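Local structure of putative membrane protein (Yersinia pestis CO92, 5TF3) at residues A[28-33]-A[59-64]. The protein is of unknown function, an all-helical member of the DUF1198 family named as a putative membrane protein. Sequence-based numbering, arbitrary orientation.
Sequences LQEMGP and FIYHTF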
loop_
_atom_site.group_PDB
_atom_site.type_symbol
_atom_site.label_atom_id
_atom_site.label_comp_id
_atom_site.label_asym_id
_atom_site.label_seq_id
_atom_site.Cartn_x
_atom_site.Cartn_y
_atom_site.Cartn_z
ATOM N N LEU A 28 7.705 -3.053 6.307
ATOM C CA LEU A 28 7.892 -4.416 6.795
ATOM C C LEU A 28 8.173 -4.433 8.291
ATOM O O LEU A 28 7.664 -5.295 9.013
ATOM C CB LEU A 28 9.026 -5.104 6.034
ATOM C CG LEU A 28 8.806 -5.233 4.526
ATOM C CD1 LEU A 28 10.036 -5.867 3.882
ATOM C CD2 LEU A 28 7.564 -6.054 4.241
ATOM N N GLN A 29 8.979 -3.482 8.776
ATOM C CA GLN A 29 9.318 -3.438 10.197
ATOM C C GLN A 29 8.079 -3.404 11.075
ATOM O O GLN A 29 8.098 -3.935 12.188
ATOM C CB GLN A 29 10.181 -2.216 10.497
ATOM C CG GLN A 29 11.572 -2.272 9.936
ATOM C CD GLN A 29 12.360 -1.020 10.279
ATOM O OE1 GLN A 29 12.841 -0.310 9.391
ATOM N NE2 GLN A 29 12.484 -0.735 11.576
ATOM N N GLU A 30 6.997 -2.793 10.595
ATOM C CA GLU A 30 5.770 -2.657 11.362
ATOM C C GLU A 30 4.765 -3.762 11.075
ATOM O O GLU A 30 3.621 -3.670 11.526
ATOM C CB GLU A 30 5.128 -1.294 11.093
ATOM C CG GLU A 30 6.080 -0.126 11.278
ATOM C CD GLU A 30 5.469 1.005 12.084
ATOM O OE1 GLU A 30 4.653 0.722 12.986
ATOM O OE2 GLU A 30 5.800 2.180 11.810
HETATM N N MSE A 31 5.142 -4.777 10.311
HETATM C CA MSE A 31 4.324 -5.972 10.230
HETATM C C MSE A 31 4.882 -6.979 11.223
HETATM O O MSE A 31 6.082 -6.999 11.473
HETATM C CB MSE A 31 4.330 -6.568 8.829
HETATM C CG MSE A 31 3.661 -5.732 7.772
HETATM SE SE MSE A 31 3.813 -6.672 6.103
HETATM C CE MSE A 31 3.057 -5.333 4.899
ATOM N N GLY A 32 4.024 -7.818 11.788
ATOM C CA GLY A 32 4.502 -8.888 12.637
ATOM C C GLY A 32 5.275 -9.929 11.851
ATOM O O GLY A 32 5.248 -9.953 10.616
ATOM N N PRO A 33 5.981 -10.820 12.554
ATOM C CA PRO A 33 6.847 -11.779 11.839
ATOM C C PRO A 33 6.088 -12.689 10.883
ATOM O O PRO A 33 6.480 -12.816 9.719
ATOM C CB PRO A 33 7.517 -12.564 12.976
ATOM C CG PRO A 33 7.310 -11.738 14.205
ATOM C CD PRO A 33 6.034 -10.989 14.010
ATOM N N PHE A 59 0.840 2.455 0.004
ATOM C CA PHE A 59 0.051 3.681 0.116
ATOM C C PHE A 59 -0.629 3.784 1.483
ATOM O O PHE A 59 -0.505 4.798 2.174
ATOM C CB PHE A 59 -0.987 3.717 -1.014
ATOM C CG PHE A 59 -1.970 4.854 -0.920
ATOM C CD1 PHE A 59 -3.162 4.710 -0.212
ATOM C CD2 PHE A 59 -1.721 6.056 -1.569
ATOM C CE1 PHE A 59 -4.067 5.755 -0.115
ATOM C CE2 PHE A 59 -2.624 7.106 -1.496
ATOM C CZ PHE A 59 -3.809 6.956 -0.760
ATOM N N ILE A 60 -1.357 2.740 1.887
ATOM C CA ILE A 60 -2.074 2.786 3.164
ATOM C C ILE A 60 -1.110 3.004 4.320
ATOM O O ILE A 60 -1.370 3.811 5.222
ATOM C CB ILE A 60 -2.900 1.504 3.362
ATOM C CG1 ILE A 60 -4.112 1.495 2.415
ATOM C CG2 ILE A 60 -3.299 1.357 4.853
ATOM C CD1 ILE A 60 -4.876 0.175 2.375
ATOM N N TYR A 61 0.033 2.313 4.303
ATOM C CA TYR A 61 0.999 2.460 5.390
ATOM C C TYR A 61 1.493 3.894 5.496
ATOM O O TYR A 61 1.489 4.487 6.579
ATOM C CB TYR A 61 2.181 1.498 5.206
ATOM C CG TYR A 61 3.270 1.718 6.250
ATOM C CD1 TYR A 61 3.124 1.228 7.555
ATOM C CD2 TYR A 61 4.421 2.444 5.947
ATOM C CE1 TYR A 61 4.104 1.449 8.522
ATOM C CE2 TYR A 61 5.411 2.667 6.912
ATOM C CZ TYR A 61 5.244 2.168 8.189
ATOM O OH TYR A 61 6.219 2.393 9.134
ATOM N N HIS A 62 1.930 4.474 4.382
ATOM C CA HIS A 62 2.511 5.810 4.460
ATOM C C HIS A 62 1.463 6.905 4.632
ATOM O O HIS A 62 1.815 8.002 5.077
ATOM C CB HIS A 62 3.396 6.067 3.232
ATOM C CG HIS A 62 4.660 5.272 3.274
ATOM N ND1 HIS A 62 5.689 5.569 4.144
ATOM C CD2 HIS A 62 5.017 4.129 2.645
ATOM C CE1 HIS A 62 6.652 4.677 4.003
ATOM N NE2 HIS A 62 6.267 3.786 3.105
ATOM N N THR A 63 0.183 6.634 4.351
ATOM C CA THR A 63 -0.825 7.666 4.565
ATOM C C THR A 63 -1.612 7.398 5.848
ATOM O O THR A 63 -1.295 7.985 6.885
ATOM C CB THR A 63 -1.755 7.787 3.353
ATOM O OG1 THR A 63 -2.441 6.549 3.120
ATOM C CG2 THR A 63 -0.942 8.193 2.078
ATOM N N PHE A 64 -2.629 6.526 5.807
ATOM C CA PHE A 64 -3.460 6.306 6.993
ATOM C C PHE A 64 -2.632 5.965 8.230
ATOM O O PHE A 64 -2.877 6.488 9.323
ATOM C CB PHE A 64 -4.474 5.189 6.749
ATOM C CG PHE A 64 -5.331 4.881 7.963
ATOM C CD1 PHE A 64 -6.367 5.734 8.329
ATOM C CD2 PHE A 64 -5.093 3.749 8.735
ATOM C CE1 PHE A 64 -7.161 5.456 9.439
ATOM C CE2 PHE A 64 -5.881 3.455 9.853
ATOM C CZ PHE A 64 -6.909 4.310 10.210
#
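The side chain of E30 comes up to the edge of the Y61 ring, at CE1 and the phenol oxygen. E30 CG sits 3.7 Å from Y61 CE1, and E30 CB follows at 3.9 Å from the same carbon, so the aliphatic part of the glutamate lies beside that edge while the carboxylate goes on to the hydroxyl. There Y61 OH donates a hydrogen bond to E30 OE2, at 2.7 Å. The hydroxyl meets OE2 on the anti side of the carboxylate, 33° out of its plane; carboxylate and ring stand nearly perpendicular, 77° apart. Y61 gets out to this point because its CG is anti to the backbone N (chi1 175°), which carries the ring out to the glutamate, whose chain meets it after a bend at chi2. With the CA atoms of E30 and Y61 9.2 Å apart, these two side chains alone bridge the segments. The contact ties the turn between helices 22-29 and 33-45 to helix 48-65 in this all-helical fold. In the turn, M31 N bonds back to L28 O at 2.9 Å, and G32 takes the N-cap position of helix 33-45. On the other side, Y61 opens a pi turn running to F64, near the end of its helix; here F59 O accepts hydrogen bonds from T63 N and from T63 OG1, the latter at 2.8 Å. Y61 CD2 sits centrally on one face of the H62 imidazole, 3.6 Å from its plane. E30 OE2 also forms a salt bridge with K66, just past that helix, which probably helps keep the glutamate ionised.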